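Local structure of bifunctional GH43-CE protein (Bacteroides eggerthii, 6MLY) at residues Met44-Met49 with Gly54-Lys59; Tyr71-Leu76 with Tyr120-Lys125; Lys88-Arg93 with Ala113-Lys118; Phe146-Asp149 with His153-Met156. The protein probably cleaves xylose-containing links of xylan through a family 43 glycoside hydrolase domain joined to a carbohydrate esterase domain. All coordinates share one frame; numbering follows the deposited sequence.

All four contacts lie in the family 43 glycoside hydrolase portion, whose small antiparallel sheets are consistent with the blades of the family's five-bladed propeller. Interactions 1 and 2 adjoin, centres about 10 Å apart: Gly54 N lies 3.1 Å from Tyr73 O, a probable hydrogen bond. Interaction 3, about 17 Å from each of these between centres, touches interaction 2 through Leu76 and Ala113. Interaction 4, centred about 19 Å from interaction 2, meets it where the rings of Phe121 and Phe146 pack edge to face. Asp143, the predicted modulator of the catalytic acid, lies about 12 Å from Ser45, 12 Å from Arg93 and 10 Å from Met156, measured between side chains.

Interaction 1: residues Met44-Met49 with Gly54-Lys59; sequences MSSTTM and GVPIMK
Met44 and Met58 form an antiparallel hydrogen-bonded pair between strands 41-45 and 56-60, and their side chains run side by side, pointing the same way from one face of the sheet. Followed outward, Met44 begins with CB beside the partner backbone, 4.0 Å from Met58 O. Its CG stands anti to the backbone N (chi1 166°), and bends at the next two torsions bring the end of the chain against its neighbour. Met44 SD lies 4.1 Å from Met58 SD, while the methyl Met44 CE approaches that same sulfur, Met58 SD, to 3.6 Å. Trp66 of the adjoining strand 66-71 packs on Met44, and Ile313 touches Met58. Between the backbones, Met58 N donates to Met44 O over 2.7 Å; the return bond from Met44 N to Met58 O is bent and weak. Past this pair the chains continue on CA-H...O contacts, such as Val55 CA to Ser46 O at 3.6 Å. Thr48 then points its methyl at the Pro56 ring, with Thr48 CG2 3.5 Å from Pro56 CG. The hydroxyls of Ser45 and Ser46 turn to Ser98 and, weakly, to Pro31. Across the segments, then, polar binding is left to the backbone, whereas the side chains join through sulfur, methyl and ring-methylene contacts that depend on shape rather than charge.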
# COMPACT_ATOMS: atom_id res chain seq x y z
N MET A 44 -19.63 -3.83 -22.17
CA MET A 44 -19.63 -4.31 -20.80
C MET A 44 -19.92 -3.14 -19.85
O MET A 44 -19.18 -2.16 -19.82
CB MET A 44 -18.27 -4.93 -20.46
CG MET A 44 -18.05 -5.14 -18.97
SD MET A 44 -16.31 -4.96 -18.52
CE MET A 44 -16.48 -3.87 -17.11
N SER A 45 -21.02 -3.27 -19.09
CA SER A 45 -21.34 -2.41 -17.95
C SER A 45 -20.65 -2.96 -16.70
O SER A 45 -20.04 -4.03 -16.74
CB SER A 45 -22.83 -2.28 -17.76
OG SER A 45 -23.40 -3.51 -17.34
N SER A 46 -20.74 -2.23 -15.59
CA SER A 46 -19.87 -2.47 -14.44
C SER A 46 -20.42 -1.78 -13.19
O SER A 46 -21.31 -0.93 -13.27
CB SER A 46 -18.48 -2.00 -14.76
OG SER A 46 -17.52 -2.68 -13.99
N THR A 47 -19.88 -2.16 -12.03
CA THR A 47 -20.24 -1.57 -10.73
C THR A 47 -19.08 -0.70 -10.22
O THR A 47 -17.91 -1.13 -10.22
CB THR A 47 -20.61 -2.66 -9.71
OG1 THR A 47 -21.71 -3.42 -10.20
CG2 THR A 47 -20.98 -2.09 -8.36
N THR A 48 -19.41 0.53 -9.80
CA THR A 48 -18.53 1.44 -9.07
C THR A 48 -19.22 1.98 -7.81
O THR A 48 -18.66 2.85 -7.14
CB THR A 48 -18.08 2.61 -9.95
OG1 THR A 48 -19.24 3.36 -10.31
CG2 THR A 48 -17.32 2.16 -11.18
N MET A 49 -20.41 1.46 -7.51
CA MET A 49 -21.13 1.75 -6.27
C MET A 49 -21.28 3.27 -6.09
O MET A 49 -22.02 3.92 -6.84
CB MET A 49 -20.41 1.12 -5.07
CG MET A 49 -20.49 -0.39 -5.05
SD MET A 49 -19.13 -1.16 -4.14
CE MET A 49 -19.31 -2.86 -4.67
N GLY A 54 -21.53 7.08 -12.48
CA GLY A 54 -21.90 5.70 -12.13
C GLY A 54 -22.13 4.81 -13.34
O GLY A 54 -22.35 5.30 -14.45
N VAL A 55 -22.10 3.49 -13.09
CA VAL A 55 -22.28 2.42 -14.10
C VAL A 55 -21.41 2.71 -15.32
O VAL A 55 -21.91 3.19 -16.34
CB VAL A 55 -23.76 2.21 -14.49
CG1 VAL A 55 -23.96 0.91 -15.25
CG2 VAL A 55 -24.69 2.26 -13.28
N PRO A 56 -20.08 2.47 -15.25
CA PRO A 56 -19.21 2.65 -16.41
C PRO A 56 -19.41 1.57 -17.49
O PRO A 56 -19.45 0.38 -17.17
CB PRO A 56 -17.79 2.55 -15.83
CG PRO A 56 -17.95 1.74 -14.56
CD PRO A 56 -19.34 2.04 -14.05
N ILE A 57 -19.53 2.02 -18.74
CA ILE A 57 -19.59 1.13 -19.90
C ILE A 57 -18.19 1.10 -20.53
O ILE A 57 -17.57 2.14 -20.70
CB ILE A 57 -20.66 1.59 -20.92
CG1 ILE A 57 -22.03 1.80 -20.27
CG2 ILE A 57 -20.74 0.62 -22.09
CD1 ILE A 57 -22.43 3.25 -20.14
N MET A 58 -17.74 -0.11 -20.87
CA MET A 58 -16.43 -0.36 -21.47
C MET A 58 -16.62 -1.04 -22.82
O MET A 58 -17.45 -1.93 -22.96
CB MET A 58 -15.59 -1.27 -20.58
CG MET A 58 -15.23 -0.65 -19.25
SD MET A 58 -13.98 -1.62 -18.36
CE MET A 58 -14.03 -0.80 -16.77
N LYS A 59 -15.80 -0.64 -23.80
CA LYS A 59 -15.81 -1.19 -25.15
C LYS A 59 -14.54 -2.03 -25.35
O LYS A 59 -13.49 -1.71 -24.80
CB LYS A 59 -15.89 -0.05 -26.17
CG LYS A 59 -15.63 -0.42 -27.62
CD LYS A 59 -15.58 0.77 -28.55
CE LYS A 59 -15.58 0.39 -30.01
NZ LYS A 59 -16.32 1.37 -30.84

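Interaction 2: residues Tyr71-Leu76 with Tyr120-Lys125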
# COMPACT_ATOMS: atom_id res chain seq x y z
N TYR A 71 -20.67 6.61 -19.27
CA TYR A 71 -21.31 6.29 -18.00
C TYR A 71 -22.83 6.45 -18.15
O TYR A 71 -23.30 7.26 -18.95
CB TYR A 71 -20.78 7.19 -16.88
CG TYR A 71 -19.38 6.85 -16.42
CD1 TYR A 71 -18.26 7.33 -17.09
CD2 TYR A 71 -19.17 6.05 -15.31
CE1 TYR A 71 -16.98 7.02 -16.67
CE2 TYR A 71 -17.89 5.75 -14.87
CZ TYR A 71 -16.79 6.23 -15.55
OH TYR A 71 -15.53 5.92 -15.11
N ALA A 72 -23.58 5.69 -17.34
CA ALA A 72 -25.04 5.65 -17.40
C ALA A 72 -25.65 6.92 -16.79
O ALA A 72 -26.67 7.42 -17.29
CB ALA A 72 -25.56 4.42 -16.70
N TYR A 73 -25.06 7.41 -15.69
CA TYR A 73 -25.53 8.63 -15.03
C TYR A 73 -24.35 9.40 -14.43
O TYR A 73 -23.26 8.86 -14.31
CB TYR A 73 -26.59 8.30 -13.98
CG TYR A 73 -26.10 7.55 -12.77
CD1 TYR A 73 -25.45 8.19 -11.72
CD2 TYR A 73 -26.31 6.18 -12.65
CE1 TYR A 73 -25.01 7.50 -10.61
CE2 TYR A 73 -25.88 5.47 -11.54
CZ TYR A 73 -25.22 6.13 -10.52
OH TYR A 73 -24.81 5.42 -9.43
N ASP A 74 -24.62 10.65 -14.04
CA ASP A 74 -23.66 11.58 -13.46
C ASP A 74 -23.72 11.50 -11.93
O ASP A 74 -22.73 11.17 -11.28
CB ASP A 74 -23.92 13.01 -13.95
CG ASP A 74 -22.87 13.55 -14.90
OD1 ASP A 74 -23.10 13.49 -16.13
OD2 ASP A 74 -21.82 14.04 -14.39
N THR A 75 -24.90 11.82 -11.37
CA THR A 75 -25.20 11.63 -9.95
C THR A 75 -26.46 10.77 -9.83
O THR A 75 -27.35 10.82 -10.69
CB THR A 75 -25.32 12.97 -9.21
OG1 THR A 75 -26.17 13.84 -9.96
CG2 THR A 75 -24.00 13.67 -9.02
N LEU A 76 -26.51 9.98 -8.76
CA LEU A 76 -27.55 8.99 -8.52
C LEU A 76 -28.77 9.66 -7.88
O LEU A 76 -29.90 9.47 -8.33
CB LEU A 76 -26.96 7.90 -7.62
CG LEU A 76 -27.92 6.83 -7.10
CD1 LEU A 76 -28.77 6.23 -8.23
CD2 LEU A 76 -27.13 5.73 -6.39
N TYR A 120 -33.25 1.49 -11.72
CA TYR A 120 -33.13 2.48 -12.80
C TYR A 120 -32.90 1.79 -14.15
O TYR A 120 -32.17 0.81 -14.23
CB TYR A 120 -31.98 3.45 -12.51
CG TYR A 120 -32.08 4.19 -11.20
CD1 TYR A 120 -31.64 3.61 -10.02
CD2 TYR A 120 -32.63 5.46 -11.13
CE1 TYR A 120 -31.73 4.28 -8.80
CE2 TYR A 120 -32.73 6.14 -9.93
CZ TYR A 120 -32.28 5.56 -8.76
OH TYR A 120 -32.37 6.22 -7.57
N PHE A 121 -33.54 2.31 -15.20
CA PHE A 121 -33.40 1.81 -16.57
C PHE A 121 -32.96 2.95 -17.49
O PHE A 121 -33.51 4.05 -17.44
CB PHE A 121 -34.72 1.19 -17.07
CG PHE A 121 -34.84 -0.29 -16.82
CD1 PHE A 121 -34.30 -1.20 -17.71
CD2 PHE A 121 -35.49 -0.77 -15.69
CE1 PHE A 121 -34.41 -2.56 -17.48
CE2 PHE A 121 -35.60 -2.13 -15.46
CZ PHE A 121 -35.05 -3.03 -16.35
N TYR A 122 -31.97 2.66 -18.34
CA TYR A 122 -31.37 3.61 -19.27
C TYR A 122 -31.38 3.01 -20.68
O TYR A 122 -31.04 1.84 -20.84
CB TYR A 122 -29.94 3.94 -18.82
CG TYR A 122 -29.79 4.49 -17.42
CD1 TYR A 122 -29.68 3.65 -16.32
CD2 TYR A 122 -29.68 5.85 -17.19
CE1 TYR A 122 -29.50 4.15 -15.04
CE2 TYR A 122 -29.50 6.37 -15.92
CZ TYR A 122 -29.41 5.52 -14.84
OH TYR A 122 -29.24 6.04 -13.59
N THR A 123 -31.75 3.81 -21.69
CA THR A 123 -31.82 3.33 -23.08
C THR A 123 -31.22 4.37 -24.04
O THR A 123 -31.41 5.57 -23.85
CB THR A 123 -33.26 3.02 -23.50
OG1 THR A 123 -33.97 4.26 -23.59
CG2 THR A 123 -33.97 2.07 -22.56
N THR A 124 -30.55 3.89 -25.09
CA THR A 124 -29.93 4.73 -26.12
C THR A 124 -29.65 3.92 -27.40
O THR A 124 -29.53 2.69 -27.34
CB THR A 124 -28.62 5.35 -25.62
OG1 THR A 124 -28.18 6.28 -26.61
CG2 THR A 124 -27.54 4.31 -25.37
N LYS A 125 -29.51 4.62 -28.53
CA LYS A 125 -29.16 4.02 -29.82
C LYS A 125 -27.66 4.15 -30.09
O LYS A 125 -27.16 3.64 -31.08
CB LYS A 125 -29.98 4.66 -30.95
CG LYS A 125 -31.46 4.28 -30.97
CD LYS A 125 -32.30 5.07 -31.97
CE LYS A 125 -32.71 4.27 -33.19
NZ LYS A 125 -33.49 5.10 -34.13
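Ala72 sets its methyl over the Tyr122 ring, with Ala72 CB 4.1 Å from the ring centroid and only 5° off the normal, a CH-pi contact centred on the face. The carbonyl of the same residue comes to the ring as well, Ala72 O lying 3.3 Å from Tyr122 CE2. One residue on, Tyr73 has its CG between the backbone N and the carbonyl carbon (chi1 68°), which swings the ring across the far end of Tyr122. The two tyrosines are set obliquely, with Tyr73 CD2 3.9 Å from Tyr122 CZ and Tyr73 CB 3.5 Å from Tyr122 OH. A leucine in place of Tyr122 would probably leave the Ala72 methyl without an aromatic face and Tyr73 without the phenol end it packs on. The chain then bows outward and returns at Leu76, which crosses Tyr120 at about a right angle. Here one branch does the touching: Leu76 CD1 is 3.6 Å from Tyr120 CE1, while the Tyr120 hydroxyl is hydrogen-bonded to Thr116. Tyr120 and Tyr122, two residues apart on strand 118-124, thus present their rings to the loop from the same side of the strand. This aromatic seam joins the loop after the last strand of one four-stranded antiparallel sheet to a strand of the next sheet, as expected between consecutive blades of the family 43 beta-propeller.

Interaction 3: residues Lys88-Arg93 with Ala113-Lys118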
# COMPACT_ATOMS: atom_id res chain seq x y z
N LYS A 88 -22.96 11.66 6.76
CA LYS A 88 -23.59 10.46 6.22
C LYS A 88 -22.86 10.07 4.93
O LYS A 88 -22.30 10.93 4.25
CB LYS A 88 -25.07 10.69 5.93
CG LYS A 88 -25.95 10.95 7.14
CD LYS A 88 -27.32 11.50 6.78
CE LYS A 88 -28.19 11.78 7.99
NZ LYS A 88 -29.44 12.47 7.60
N ASN A 89 -22.90 8.78 4.60
CA ASN A 89 -22.24 8.23 3.43
C ASN A 89 -23.11 7.11 2.85
O ASN A 89 -24.17 6.81 3.38
CB ASN A 89 -20.83 7.74 3.76
CG ASN A 89 -20.80 6.84 4.98
OD1 ASN A 89 -20.74 7.32 6.11
ND2 ASN A 89 -20.85 5.53 4.75
N THR A 90 -22.63 6.52 1.75
CA THR A 90 -23.21 5.30 1.20
C THR A 90 -22.07 4.47 0.59
O THR A 90 -22.25 3.80 -0.43
CB THR A 90 -24.37 5.63 0.25
OG1 THR A 90 -25.16 4.46 0.06
CG2 THR A 90 -23.93 6.17 -1.10
N TYR A 91 -20.91 4.50 1.24
CA TYR A 91 -19.78 3.66 0.86
C TYR A 91 -20.25 2.20 0.82
O TYR A 91 -21.01 1.77 1.69
CB TYR A 91 -18.61 3.82 1.84
CG TYR A 91 -17.83 5.10 1.74
CD1 TYR A 91 -16.91 5.31 0.72
CD2 TYR A 91 -17.96 6.09 2.70
CE1 TYR A 91 -16.17 6.48 0.64
CE2 TYR A 91 -17.22 7.27 2.64
CZ TYR A 91 -16.32 7.46 1.60
OH TYR A 91 -15.59 8.61 1.54
N GLY A 92 -19.81 1.47 -0.20
CA GLY A 92 -20.14 0.06 -0.36
C GLY A 92 -21.47 -0.16 -1.07
O GLY A 92 -21.67 -1.22 -1.66
N ARG A 93 -22.36 0.83 -1.02
CA ARG A 93 -23.72 0.71 -1.54
C ARG A 93 -23.78 1.36 -2.93
O ARG A 93 -23.05 0.95 -3.83
CB ARG A 93 -24.70 1.27 -0.50
CG ARG A 93 -24.81 0.43 0.76
CD ARG A 93 -25.45 1.21 1.89
NE ARG A 93 -26.08 0.37 2.90
CZ ARG A 93 -26.19 0.68 4.19
NH1 ARG A 93 -25.53 1.71 4.69
NH2 ARG A 93 -26.95 -0.06 4.98
N ALA A 113 -30.15 0.32 -6.63
CA ALA A 113 -29.35 0.87 -5.53
C ALA A 113 -30.16 0.90 -4.23
O ALA A 113 -31.26 1.44 -4.19
CB ALA A 113 -28.86 2.25 -5.90
N GLN A 114 -29.56 0.34 -3.17
CA GLN A 114 -30.08 0.37 -1.80
C GLN A 114 -29.96 1.78 -1.21
O GLN A 114 -30.66 2.12 -0.27
CB GLN A 114 -29.34 -0.65 -0.93
CG GLN A 114 -29.51 -2.08 -1.41
CD GLN A 114 -28.67 -3.05 -0.62
OE1 GLN A 114 -29.04 -3.47 0.47
NE2 GLN A 114 -27.53 -3.43 -1.19
N THR A 115 -29.07 2.60 -1.79
CA THR A 115 -28.91 4.01 -1.43
C THR A 115 -30.24 4.77 -1.55
O THR A 115 -30.44 5.74 -0.84
CB THR A 115 -27.82 4.67 -2.28
OG1 THR A 115 -26.59 3.99 -2.00
CG2 THR A 115 -27.65 6.15 -2.00
N THR A 116 -31.13 4.35 -2.48
CA THR A 116 -32.49 4.92 -2.61
C THR A 116 -33.56 3.83 -2.77
O THR A 116 -34.73 4.15 -3.01
CB THR A 116 -32.59 5.86 -3.82
OG1 THR A 116 -32.36 5.09 -5.00
CG2 THR A 116 -31.61 7.01 -3.77
N GLY A 117 -33.17 2.56 -2.61
CA GLY A 117 -34.06 1.41 -2.76
C GLY A 117 -34.86 1.46 -4.05
O GLY A 117 -36.06 1.16 -4.04
N LYS A 118 -34.19 1.86 -5.14
CA LYS A 118 -34.82 2.05 -6.46
C LYS A 118 -34.06 1.26 -7.53
O LYS A 118 -32.85 1.01 -7.39
CB LYS A 118 -34.84 3.54 -6.84
CG LYS A 118 -36.00 4.35 -6.29
CD LYS A 118 -36.29 5.59 -7.11
CE LYS A 118 -37.47 6.38 -6.60
NZ LYS A 118 -38.31 6.87 -7.73
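Thr115 OG1 is gripped from two residues: it shares a 2.6 Å hydrogen bond with Thr90 OG1, in which either hydroxyl could be the donor, and it is also hydrogen-bonded to Gly94 N. The bond links a type II beta turn, Thr90 to Arg93, to the connection between strands 106-113 and 118-124 in a blade of the presumed propeller. Thr90 sits at the first position of its turn, which is closed by Arg93 N donating to Thr90 O at 3.0 Å; Gly92, with its positive phi of 85°, occupies the third. The opposing connection is closed at its base by a G1 beta bulge, where Gly117 and Lys118 both face Ala113 and Lys118 N reaches Ala113 O at 3.1 Å. With OG1 anti to the backbone N (chi1 -162°), Thr90 directs its hydroxyl at Thr115, and the two side chains cross at about a right angle. A valine at Thr90 would probably leave the Thr115 hydroxyl without this partner and put a methyl against it, weakening the tie between the two turns. Arg93 adds its aliphatic root, Arg93 CB lying 3.6 Å from Thr115 OG1, while the rest of its chain extends on toward an exposed end. Met82 of helix 80-83 also touches Thr90. The methyl groups meet beside the hydroxyl bond, Thr90 CG2 lying 3.8 Å from Thr115 CG2.

Interaction 4: residues Phe146-Asp149 with His153-Met156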
# COMPACT_ATOMS: atom_id res chain seq x y z
N PHE A 146 -32.91 -8.68 -16.57
CA PHE A 146 -34.02 -8.51 -17.51
C PHE A 146 -33.62 -9.09 -18.87
O PHE A 146 -32.42 -9.18 -19.17
CB PHE A 146 -34.45 -7.05 -17.59
CG PHE A 146 -33.54 -6.15 -18.39
CD1 PHE A 146 -33.71 -5.98 -19.75
CD2 PHE A 146 -32.50 -5.47 -17.77
CE1 PHE A 146 -32.87 -5.15 -20.48
CE2 PHE A 146 -31.66 -4.64 -18.50
CZ PHE A 146 -31.84 -4.48 -19.85
N PHE A 147 -34.63 -9.46 -19.67
CA PHE A 147 -34.46 -10.24 -20.89
C PHE A 147 -35.65 -10.04 -21.83
O PHE A 147 -36.80 -10.12 -21.41
CB PHE A 147 -34.33 -11.73 -20.54
CG PHE A 147 -33.95 -12.62 -21.69
CD1 PHE A 147 -34.93 -13.18 -22.50
CD2 PHE A 147 -32.62 -12.91 -21.96
CE1 PHE A 147 -34.59 -14.01 -23.56
CE2 PHE A 147 -32.28 -13.74 -23.02
CZ PHE A 147 -33.26 -14.29 -23.82
N PHE A 148 -35.35 -9.81 -23.12
CA PHE A 148 -36.34 -9.74 -24.20
C PHE A 148 -36.52 -11.13 -24.82
O PHE A 148 -35.60 -11.66 -25.43
CB PHE A 148 -35.90 -8.76 -25.30
CG PHE A 148 -35.60 -7.37 -24.81
CD1 PHE A 148 -36.59 -6.42 -24.73
CD2 PHE A 148 -34.31 -7.03 -24.43
CE1 PHE A 148 -36.31 -5.14 -24.28
CE2 PHE A 148 -34.03 -5.75 -23.97
CZ PHE A 148 -35.03 -4.81 -23.90
N ASP A 149 -37.73 -11.69 -24.68
CA ASP A 149 -38.06 -13.02 -25.21
C ASP A 149 -38.73 -12.86 -26.58
O ASP A 149 -39.27 -11.81 -26.91
CB ASP A 149 -38.95 -13.80 -24.25
CG ASP A 149 -38.83 -15.31 -24.39
OD1 ASP A 149 -37.73 -15.79 -24.75
OD2 ASP A 149 -39.85 -16.00 -24.17
N HIS A 153 -42.57 -10.60 -24.68
CA HIS A 153 -42.66 -10.03 -23.34
C HIS A 153 -41.25 -9.76 -22.81
O HIS A 153 -40.30 -10.41 -23.23
CB HIS A 153 -43.41 -10.97 -22.39
CG HIS A 153 -44.83 -11.23 -22.79
ND1 HIS A 153 -45.36 -12.50 -22.82
CD2 HIS A 153 -45.80 -10.38 -23.18
CE1 HIS A 153 -46.62 -12.43 -23.21
NE2 HIS A 153 -46.91 -11.14 -23.45
N ILE A 154 -41.14 -8.80 -21.87
CA ILE A 154 -39.89 -8.47 -21.20
C ILE A 154 -39.95 -9.02 -19.77
O ILE A 154 -40.63 -8.44 -18.92
CB ILE A 154 -39.64 -6.95 -21.20
CG1 ILE A 154 -39.87 -6.33 -22.58
CG2 ILE A 154 -38.25 -6.63 -20.66
CD1 ILE A 154 -40.10 -4.84 -22.55
N TYR A 155 -39.23 -10.12 -19.53
CA TYR A 155 -39.16 -10.77 -18.22
C TYR A 155 -38.06 -10.11 -17.37
O TYR A 155 -37.38 -9.20 -17.84
CB TYR A 155 -38.93 -12.27 -18.40
CG TYR A 155 -40.04 -12.94 -19.17
CD1 TYR A 155 -41.22 -13.30 -18.55
CD2 TYR A 155 -39.94 -13.15 -20.54
CE1 TYR A 155 -42.26 -13.89 -19.26
CE2 TYR A 155 -40.96 -13.74 -21.26
CZ TYR A 155 -42.13 -14.11 -20.61
OH TYR A 155 -43.15 -14.68 -21.31
N MET A 156 -37.95 -10.56 -16.12
CA MET A 156 -36.91 -10.14 -15.18
C MET A 156 -36.81 -11.18 -14.05
O MET A 156 -37.81 -11.48 -13.42
CB MET A 156 -37.23 -8.76 -14.58
CG MET A 156 -36.11 -8.19 -13.72
SD MET A 156 -36.30 -6.41 -13.34
CE MET A 156 -37.91 -6.40 -12.55
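The Tyr155 ring receives Asp149 at its edge, in plane, with Asp149 CB 3.6 Å from Tyr155 CE2; ring and carboxylate planes are turned 70° from each other. This pair lies near the turn of a beta hairpin formed by strands 145-148 and 154-158, the start of a three-stranded antiparallel sheet. On the opposite face of the hairpin, Phe148 and Ile154 lie side by side and point the same way, Phe148 CD1 being 3.9 Å from Ile154 CG1. Phe148 CG stands anti to the carbonyl carbon (chi1 -55°), which lays the ring beside Ile154. The Phe148 ring is also stacked with His103, which ties this face to the neighbouring sheet. Polar ends find partners beyond the two strands: Asp149 OD1 is hydrogen-bonded to Tyr211 OH, and Tyr155 OH to Asp151 OD2. His153 ND1 reaches that same phenol oxygen through a weak bond. Along the backbone, Phe147 and Tyr155 form a hydrogen-bonded pair in which Tyr155 N donates to Phe147 O at 3.1 Å, while the return bond is long and weak. Nearer the turn the strands are closed by Asp149 N, which donates to His153 O at 3.2 Å.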